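Local coordinates for carbohydrate binding module family 33 and 10 domain protein (Teredinibacter turnerae, PDB 6RW7), which is the catalytic domain of an AA10 lytic polysaccharide monooxygenase, a copper enzyme that probably binds cellulose and cleaves it by oxidation, at residues Glu144-Gly149 / Ser155-Asp160; Glu112-Tyr117 / Ser164-Thr169. All coordinates share one frame; numbering follows the deposited sequence.

Contact 1 of 2, residues Glu144-Gly149 / Ser155-Asp160. With NA (sodium ion), chain B.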
ATOM      1  N   GLU A 144       7.895 -11.831   2.612  1.00 12.64           N
ATOM      2  CA  GLU A 144       8.674 -12.625   1.651  1.00 12.01           C
ATOM      3  C   GLU A 144       9.942 -11.849   1.351  1.00 11.91           C
ATOM      4  O   GLU A 144       9.839 -10.720   0.824  1.00 12.50           O
ATOM      5  CB  GLU A 144       7.843 -12.927   0.416  1.00 11.82           C
ATOM      6  CG  GLU A 144       6.639 -13.792   0.727  1.00 12.38           C
ATOM      7  CD  GLU A 144       6.916 -15.205   1.214  1.00 14.89           C
ATOM      8  OE1 GLU A 144       8.086 -15.668   1.162  1.00 15.28           O
ATOM      9  OE2 GLU A 144       5.959 -15.841   1.710  1.00 15.12           O
ATOM     10  N   SER A 145      11.085 -12.485   1.580  1.00 11.65           N
ATOM     11  CA  SER A 145      12.397 -11.869   1.305  1.00 12.56           C
ATOM     12  C   SER A 145      13.176 -12.678   0.265  1.00 11.90           C
ATOM     13  O   SER A 145      12.918 -13.887   0.048  1.00 12.41           O
ATOM     14  CB  SER A 145      13.165 -11.682   2.579  1.00 14.32           C
ATOM     15  OG  SER A 145      13.540 -12.922   3.139  1.00 16.18           O
ATOM     16  N   ILE A 146      14.072 -11.981  -0.411  1.00 11.20           N
ATOM     17  CA  ILE A 146      15.027 -12.558  -1.388  1.00 11.52           C
ATOM     18  C   ILE A 146      16.427 -12.135  -0.965  1.00 11.45           C
ATOM     19  O   ILE A 146      16.592 -11.118  -0.297  1.00 11.79           O
ATOM     20  CB  ILE A 146      14.730 -12.113  -2.836  1.00 12.00           C
ATOM     21  CG1 ILE A 146      14.716 -10.592  -2.981  1.00 11.94           C
ATOM     22  CG2 ILE A 146      13.450 -12.756  -3.348  1.00 12.76           C
ATOM     23  CD1 ILE A 146      14.673 -10.163  -4.425  1.00 12.39           C
ATOM     24  N   VAL A 147      17.414 -12.954  -1.292  1.00 11.51           N
ATOM     25  CA  VAL A 147      18.800 -12.446  -1.417  1.00 12.26           C
ATOM     26  C   VAL A 147      18.697 -11.229  -2.328  1.00 11.97           C
ATOM     27  O   VAL A 147      18.090 -11.317  -3.402  1.00 11.32           O
ATOM     28  CB  VAL A 147      19.718 -13.534  -1.994  1.00 12.21           C
ATOM     29  CG1 VAL A 147      21.089 -12.978  -2.332  1.00 12.59           C
ATOM     30  CG2 VAL A 147      19.844 -14.694  -1.016  1.00 12.83           C
ATOM     31  N   PRO A 148      19.211 -10.043  -1.927  1.00 12.75           N
ATOM     32  CA  PRO A 148      18.873  -8.817  -2.644  1.00 12.66           C
ATOM     33  C   PRO A 148      19.110  -8.916  -4.155  1.00 12.52           C
ATOM     34  O   PRO A 148      20.209  -9.277  -4.615  1.00 12.78           O
ATOM     35  CB  PRO A 148      19.743  -7.764  -1.951  1.00 13.47           C
ATOM     36  CG  PRO A 148      19.780  -8.264  -0.528  1.00 13.24           C
ATOM     37  CD  PRO A 148      19.955  -9.770  -0.690  1.00 13.48           C
ATOM     38  N   GLY A 149      18.051  -8.659  -4.925  1.00 12.53           N
ATOM     39  CA  GLY A 149      18.084  -8.614  -6.394  1.00 12.46           C
ATOM     40  C   GLY A 149      18.005  -9.983  -7.048  1.00 12.44           C
ATOM     41  O   GLY A 149      17.898 -10.054  -8.278  1.00 13.10           O
ATOM     42  N   SER A 155      10.346 -18.521  -4.181  1.00 14.55           N
ATOM     43  CA  SER A 155       9.379 -18.932  -5.226  1.00 15.26           C
ATOM     44  C   SER A 155       8.087 -18.114  -5.128  1.00 14.89           C
ATOM     45  O   SER A 155       7.286 -18.170  -6.091  1.00 17.28           O
ATOM     46  CB  SER A 155       9.090 -20.407  -5.153  1.00 17.62           C
ATOM     47  OG  SER A 155       8.615 -20.741  -3.870  1.00 20.11           O
ATOM     48  N   ALA A 156       7.899 -17.357  -4.053  1.00 13.73           N
ATOM     49  CA  ALA A 156       6.700 -16.501  -3.882  1.00 13.05           C
ATOM     50  C   ALA A 156       6.889 -15.119  -4.520  1.00 13.27           C
ATOM     51  O   ALA A 156       5.912 -14.376  -4.544  1.00 13.21           O
ATOM     52  CB  ALA A 156       6.363 -16.362  -2.425  1.00 13.25           C
ATOM     53  N   VAL A 157       8.083 -14.772  -4.993  1.00 12.32           N
ATOM     54  CA  VAL A 157       8.396 -13.392  -5.451  1.00 12.40           C
ATOM     55  C   VAL A 157       8.929 -13.482  -6.878  1.00 14.29           C
ATOM     56  O   VAL A 157       9.881 -14.241  -7.110  1.00 14.90           O
ATOM     57  CB  VAL A 157       9.398 -12.691  -4.516  1.00 12.01           C
ATOM     58  CG1 VAL A 157       9.508 -11.227  -4.897  1.00 11.91           C
ATOM     59  CG2 VAL A 157       9.080 -12.838  -3.031  1.00 11.91           C
ATOM     60  N   GLU A 158       8.333 -12.740  -7.802  1.00 14.00           N
ATOM     61  CA  GLU A 158       8.726 -12.759  -9.227  1.00 15.94           C
ATOM     62  C   GLU A 158       9.001 -11.333  -9.702  1.00 14.70           C
ATOM     63  O   GLU A 158       8.217 -10.423  -9.366  1.00 14.95           O
ATOM     64  CB  GLU A 158       7.577 -13.460  -9.938  1.00 20.26           C
ATOM     65  CG  GLU A 158       7.547 -13.362 -11.435  1.00 24.66           C
ATOM     66  CD  GLU A 158       6.349 -14.181 -11.859  1.00 29.03           C
ATOM     67  OE1 GLU A 158       5.235 -13.626 -11.892  1.00 29.69           O
ATOM     68  OE2 GLU A 158       6.520 -15.403 -12.005  1.00 36.59           O
ATOM     69  N   ALA A 159      10.092 -11.156 -10.439  1.00 13.57           N
ATOM     70  CA  ALA A 159      10.408  -9.908 -11.156  1.00 14.27           C
ATOM     71  C   ALA A 159       9.802  -9.986 -12.563  1.00 15.59           C
ATOM     72  O   ALA A 159      10.096 -10.943 -13.290  1.00 16.96           O
ATOM     73  CB  ALA A 159      11.895  -9.687 -11.212  1.00 15.63           C
ATOM     74  N   ASP A 160       8.974  -9.026 -12.940  1.00 14.91           N
ATOM     75  CA  ASP A 160       8.477  -8.892 -14.326  1.00 15.47           C
ATOM     76  C   ASP A 160       9.204  -7.700 -14.939  1.00 14.90           C
ATOM     77  O   ASP A 160       8.780  -6.559 -14.745  1.00 13.63           O
ATOM     78  CB  ASP A 160       6.959  -8.796 -14.318  1.00 16.63           C
ATOM     79  CG  ASP A 160       6.348  -8.449 -15.656  1.00 18.66           C
ATOM     80  OD1 ASP A 160       7.108  -8.264 -16.641  1.00 19.08           O
ATOM     81  OD2 ASP A 160       5.110  -8.371 -15.675  1.00 24.03           O
TER
HETATM   82 NA    NA B 301      11.130 -16.144  -7.438  1.00 15.79          NA
HETATM   83  O   HOH W   1       9.131 -17.064  -8.327  1.00 28.75           O
HETATM   84  O   HOH W   2      11.908 -18.440  -7.428  1.00 19.63           O
HETATM   85  O   HOH W   3      11.670 -15.857  -9.714  1.00 23.40           O

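Contact 2 of 2, residues Glu112-Tyr117 / Ser164-Thr169. With CU (copper (II) ion), chain C.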
ATOM      1  N   GLU A 112      14.807  -6.346  -1.386  1.00 10.71           N
ATOM      2  CA  GLU A 112      15.032  -7.379  -0.345  1.00 11.36           C
ATOM      3  C   GLU A 112      13.715  -7.982   0.151  1.00 11.08           C
ATOM      4  O   GLU A 112      13.678  -9.222   0.337  1.00 11.44           O
ATOM      5  CB  GLU A 112      15.799  -6.809   0.839  1.00 12.62           C
ATOM      6  CG  GLU A 112      16.071  -7.885   1.860  1.00 14.50           C
ATOM      7  CD  GLU A 112      17.175  -7.558   2.839  1.00 15.78           C
ATOM      8  OE1 GLU A 112      17.275  -6.385   3.244  1.00 17.10           O
ATOM      9  OE2 GLU A 112      17.933  -8.499   3.198  1.00 18.93           O
ATOM     10  N   GLU A 113      12.677  -7.193   0.424  1.00 10.65           N
ATOM     11  CA  GLU A 113      11.491  -7.848   1.010  1.00 11.37           C
ATOM     12  C   GLU A 113      10.204  -7.119   0.653  1.00 10.93           C
ATOM     13  O   GLU A 113      10.199  -5.925   0.344  1.00 10.66           O
ATOM     14  CB  GLU A 113      11.637  -8.011   2.520  1.00 12.48           C
ATOM     15  CG  GLU A 113      11.813  -6.689   3.229  1.00 12.20           C
ATOM     16  CD  GLU A 113      11.878  -6.731   4.745  1.00 13.10           C
ATOM     17  OE1 GLU A 113      12.174  -7.801   5.301  1.00 15.31           O
ATOM     18  OE2 GLU A 113      11.574  -5.705   5.371  1.00 13.63           O
ATOM     19  N   LEU A 114       9.143  -7.896   0.694  1.00 10.76           N
ATOM     20  CA  LEU A 114       7.764  -7.423   0.466  1.00 11.30           C
ATOM     21  C   LEU A 114       6.982  -7.866   1.700  1.00 10.92           C
ATOM     22  O   LEU A 114       6.969  -9.072   2.001  1.00 11.64           O
ATOM     23  CB  LEU A 114       7.190  -8.078  -0.795  1.00 12.38           C
ATOM     24  CG  LEU A 114       7.759  -7.708  -2.169  1.00 13.53           C
ATOM     25  CD1 LEU A 114       7.602  -6.247  -2.470  1.00 13.61           C
ATOM     26  CD2 LEU A 114       9.179  -8.206  -2.396  1.00 13.40           C
ATOM     27  N   VAL A 115       6.399  -6.923   2.420  1.00 10.20           N
ATOM     28  CA  VAL A 115       5.742  -7.177   3.728  1.00 10.38           C
ATOM     29  C   VAL A 115       4.306  -6.689   3.636  1.00  9.43           C
ATOM     30  O   VAL A 115       4.087  -5.625   3.074  1.00 10.10           O
ATOM     31  CB  VAL A 115       6.521  -6.469   4.857  1.00 10.93           C
ATOM     32  CG1 VAL A 115       6.025  -6.873   6.222  1.00 11.38           C
ATOM     33  CG2 VAL A 115       8.017  -6.736   4.756  1.00 12.15           C
ATOM     34  N   PHE A 116       3.364  -7.439   4.207  1.00  9.28           N
ATOM     35  CA  PHE A 116       1.930  -7.098   4.134  1.00  9.23           C
ATOM     36  C   PHE A 116       1.281  -7.329   5.488  1.00  8.97           C
ATOM     37  O   PHE A 116       1.432  -8.426   6.057  1.00  9.57           O
ATOM     38  CB  PHE A 116       1.202  -7.975   3.125  1.00 10.08           C
ATOM     39  CG  PHE A 116       1.688  -7.903   1.703  1.00 10.03           C
ATOM     40  CD1 PHE A 116       2.836  -8.571   1.304  1.00  9.98           C
ATOM     41  CD2 PHE A 116       1.005  -7.145   0.773  1.00 11.00           C
ATOM     42  CE1 PHE A 116       3.243  -8.525  -0.022  1.00 10.73           C
ATOM     43  CE2 PHE A 116       1.434  -7.080  -0.536  1.00 11.03           C
ATOM     44  CZ  PHE A 116       2.551  -7.761  -0.930  1.00 11.24           C
ATOM     45  N   TYR A 117       0.515  -6.337   5.915  1.00  8.82           N
ATOM     46  CA  TYR A 117      -0.322  -6.387   7.125  1.00  9.00           C
ATOM     47  C   TYR A 117      -1.774  -6.207   6.712  1.00  9.32           C
ATOM     48  O   TYR A 117      -2.031  -5.535   5.718  1.00  9.54           O
ATOM     49  CB  TYR A 117       0.056  -5.263   8.078  1.00  9.93           C
ATOM     50  CG  TYR A 117       1.427  -5.331   8.692  1.00 10.26           C
ATOM     51  CD1 TYR A 117       2.555  -4.919   7.998  1.00 10.39           C
ATOM     52  CD2 TYR A 117       1.585  -5.737  10.009  1.00 10.53           C
ATOM     53  CE1 TYR A 117       3.801  -4.984   8.595  1.00 10.54           C
ATOM     54  CE2 TYR A 117       2.818  -5.740  10.631  1.00 10.43           C
ATOM     55  CZ  TYR A 117       3.934  -5.342   9.924  1.00 11.28           C
ATOM     56  OH  TYR A 117       5.186  -5.388  10.504  1.00 11.87           O
ATOM     57  N   SER A 164       7.998  -3.832 -15.514  1.00 12.51           N
ATOM     58  CA  SER A 164       8.589  -3.222 -14.293  1.00 12.99           C
ATOM     59  C   SER A 164       7.654  -3.470 -13.114  1.00 12.45           C
ATOM     60  O   SER A 164       7.265  -2.502 -12.431  1.00 13.14           O
ATOM     61  CB  SER A 164       8.831  -1.745 -14.458  1.00 13.86           C
ATOM     62  OG  SER A 164       9.793  -1.522 -15.464  1.00 17.04           O
ATOM     63  N   HIS A 165       7.290  -4.726 -12.888  1.00 11.21           N
ATOM     64  CA  HIS A 165       6.433  -5.152 -11.764  1.00 11.17           C
ATOM     65  C   HIS A 165       7.186  -6.146 -10.883  1.00 11.78           C
ATOM     66  O   HIS A 165       8.025  -6.918 -11.386  1.00 12.26           O
ATOM     67  CB  HIS A 165       5.135  -5.803 -12.238  1.00 11.51           C
ATOM     68  CG  HIS A 165       4.148  -4.886 -12.872  1.00 11.22           C
ATOM     69  ND1 HIS A 165       2.965  -5.367 -13.382  1.00 12.56           N
ATOM     70  CD2 HIS A 165       4.165  -3.551 -13.074  1.00 12.36           C
ATOM     71  CE1 HIS A 165       2.274  -4.352 -13.875  1.00 12.19           C
ATOM     72  NE2 HIS A 165       2.989  -3.234 -13.677  1.00 11.65           N
ATOM     73  N   ILE A 166       6.857  -6.149  -9.597  1.00 11.06           N
ATOM     74  CA  ILE A 166       7.189  -7.280  -8.694  1.00 10.73           C
ATOM     75  C   ILE A 166       5.874  -7.963  -8.342  1.00 10.80           C
ATOM     76  O   ILE A 166       4.951  -7.272  -7.871  1.00 11.02           O
ATOM     77  CB  ILE A 166       7.942  -6.830  -7.432  1.00 11.19           C
ATOM     78  CG1 ILE A 166       9.288  -6.179  -7.752  1.00 11.28           C
ATOM     79  CG2 ILE A 166       8.079  -7.991  -6.469  1.00 11.31           C
ATOM     80  CD1 ILE A 166       9.946  -5.473  -6.583  1.00 11.57           C
ATOM     81  N   ASN A 167       5.770  -9.270  -8.576  1.00 11.69           N
ATOM     82  CA  ASN A 167       4.572 -10.066  -8.242  1.00 12.28           C
ATOM     83  C   ASN A 167       4.889 -10.898  -6.994  1.00 12.51           C
ATOM     84  O   ASN A 167       5.901 -11.618  -6.998  1.00 14.16           O
ATOM     85  CB  ASN A 167       4.152 -10.967  -9.403  1.00 13.01           C
ATOM     86  CG  ASN A 167       3.925 -10.229 -10.702  1.00 14.35           C
ATOM     87  OD1 ASN A 167       3.369  -9.127 -10.714  1.00 14.44           O
ATOM     88  ND2 ASN A 167       4.339 -10.833 -11.813  1.00 18.42           N
ATOM     89  N   VAL A 168       4.099 -10.750  -5.938  1.00 12.71           N
ATOM     90  CA  VAL A 168       4.290 -11.524  -4.690  1.00 13.36           C
ATOM     91  C   VAL A 168       3.030 -12.338  -4.467  1.00 13.74           C
ATOM     92  O   VAL A 168       1.953 -11.730  -4.445  1.00 13.47           O
ATOM     93  CB  VAL A 168       4.485 -10.653  -3.443  1.00 15.83           C
ATOM     94  CG1 VAL A 168       5.013 -11.479  -2.283  1.00 15.71           C
ATOM     95  CG2 VAL A 168       5.296  -9.413  -3.655  1.00 18.50           C
ATOM     96  N   THR A 169       3.164 -13.622  -4.164  1.00 13.08           N
ATOM     97  CA  THR A 169       2.011 -14.487  -3.833  1.00 14.45           C
ATOM     98  C   THR A 169       1.918 -14.619  -2.316  1.00 13.56           C
ATOM     99  O   THR A 169       2.942 -14.919  -1.674  1.00 13.84           O
ATOM    100  CB  THR A 169       2.135 -15.810  -4.588  1.00 17.38           C
ATOM    101  OG1 THR A 169       2.207 -15.462  -5.970  1.00 20.96           O
ATOM    102  CG2 THR A 169       0.962 -16.723  -4.329  1.00 18.21           C
TER
HETATM  103 CU    CU C 302       2.244  -1.471 -14.215  1.00 15.56          CU
HETATM  104  O   HOH W   4       3.660  -1.461 -15.879  1.00 35.06           O

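Contact 1 of 2, residues Glu144-Gly149 / Ser155-Asp160
Glu144 and Ala156 bring the two backbones closest, with their CA atoms 7.0 Å apart, and no hydrogen bond passes between the segments. They belong to different sheets of the LPMO beta-sandwich: 142-145 pairs with 111-118, and 157-160 pairs with 165-172. Side chains therefore make the join.

Glu144 serves both as an apolar stem and as a polar end. Its CB rests against Val157 CG2 at 3.7 Å. The bend at chi2 (-65°) carries the carboxylate over to Ala156, and chi3 (-10°) turns its flat face to the methyl; CB of Ala156 stands almost straight over that face, 3.9 Å from CD. Alanine fits here because a lone methyl is small enough to sit against the carboxylate at van der Waals distance. The acid's hydrogen-bonding partner is Asn154, whose ND2 binds Glu144 OE1 and also Ser145 O, while its OD1 accepts from Ala156 N. With an alanine here instead of Glu144, Asn154 ND2 would probably lose one of its two acceptors and the Ala156 methyl its cover.

Val157, beta-branched as suits a strand, is buried. With CG1 anti to the backbone N (chi1 -171°), CG2 lies beside that nitrogen and meets Glu144. Ile146 adds a looser touch, its CG2 4.2 Å from Val157 CB. Leu114 and Ile166 also pack on this valine, so it links the join to the interior.

The loop between the segments is gathered round a sodium ion. Val157 O binds the ion at 2.3 Å, Phe151 O and Asn154 O bind it too, and three waters complete six oxygen ligands. One of those waters, 2.4 Å from the sodium, also donates a hydrogen bond to Ser155 O at 3.1 Å.

Contact 2 of 2, residues Glu112-Tyr117 / Ser164-Thr169
Leu114 and Val168 meet where the two sheets of the LPMO beta-sandwich face each other, strand 111-118 from one and 165-172 from the other. The strand axes pass 9.2 Å apart and cross at -54°, and no hydrogen bond bridges them.

The contact between the sheets is wholly apolar and buried. Val168 serves two partners with its two branches. Its CG2 presses on the branch point of Leu114, 3.3 Å from CG, which is tighter than carbons usually come. Its CG1, anti to the backbone N (chi1 -166°), reaches CE1 of Phe116 at 4.1 Å, obliquely to the ring. Ile166 adds its CG2, 4.2 Å from Leu114 CD2. Beta-branched Val168 and Ile166 suit an extended strand, while Leu114 and Phe116 supply apolar bulk; Trp185 and Trp100 close round Leu114, and Phe98 meets the Phe116 ring.

In the backbone of the first strand, Glu112 and Glu113 form a classic beta bulge opposite Gly186.

Metal binding occupies the start of the second strand, where Ser164 and His165 form a G1 bulge opposite Asp160. This copper(II) site is distinct from the His1 and His107 copper site: Glu5 and Asp101 share the ion with a water at 2.2 Å and His165 NE2 at 2.0 Å.

Overall arrangement
Both contacts span the same two sheets, but at different depths. Contact 2 lies in the core, its centre about 10 Å from the centre of the chain, and is sealed by hydrocarbon alone; contact 1, its centre about 18 Å from the same point, is partly buried and mixes apolar touches with a carboxylate and a neighbouring sodium site. They use adjacent strands in each sheet, and Glu158 N lies 2.8 Å from Asn167 O in a probable hydrogen bond. Contact 1 thus continues the sandwich interface outward from contact 2. Each has a metal bound to one of its segments, through a backbone carbonyl in contact 1 and, away from the packed side chains, through a histidine in contact 2.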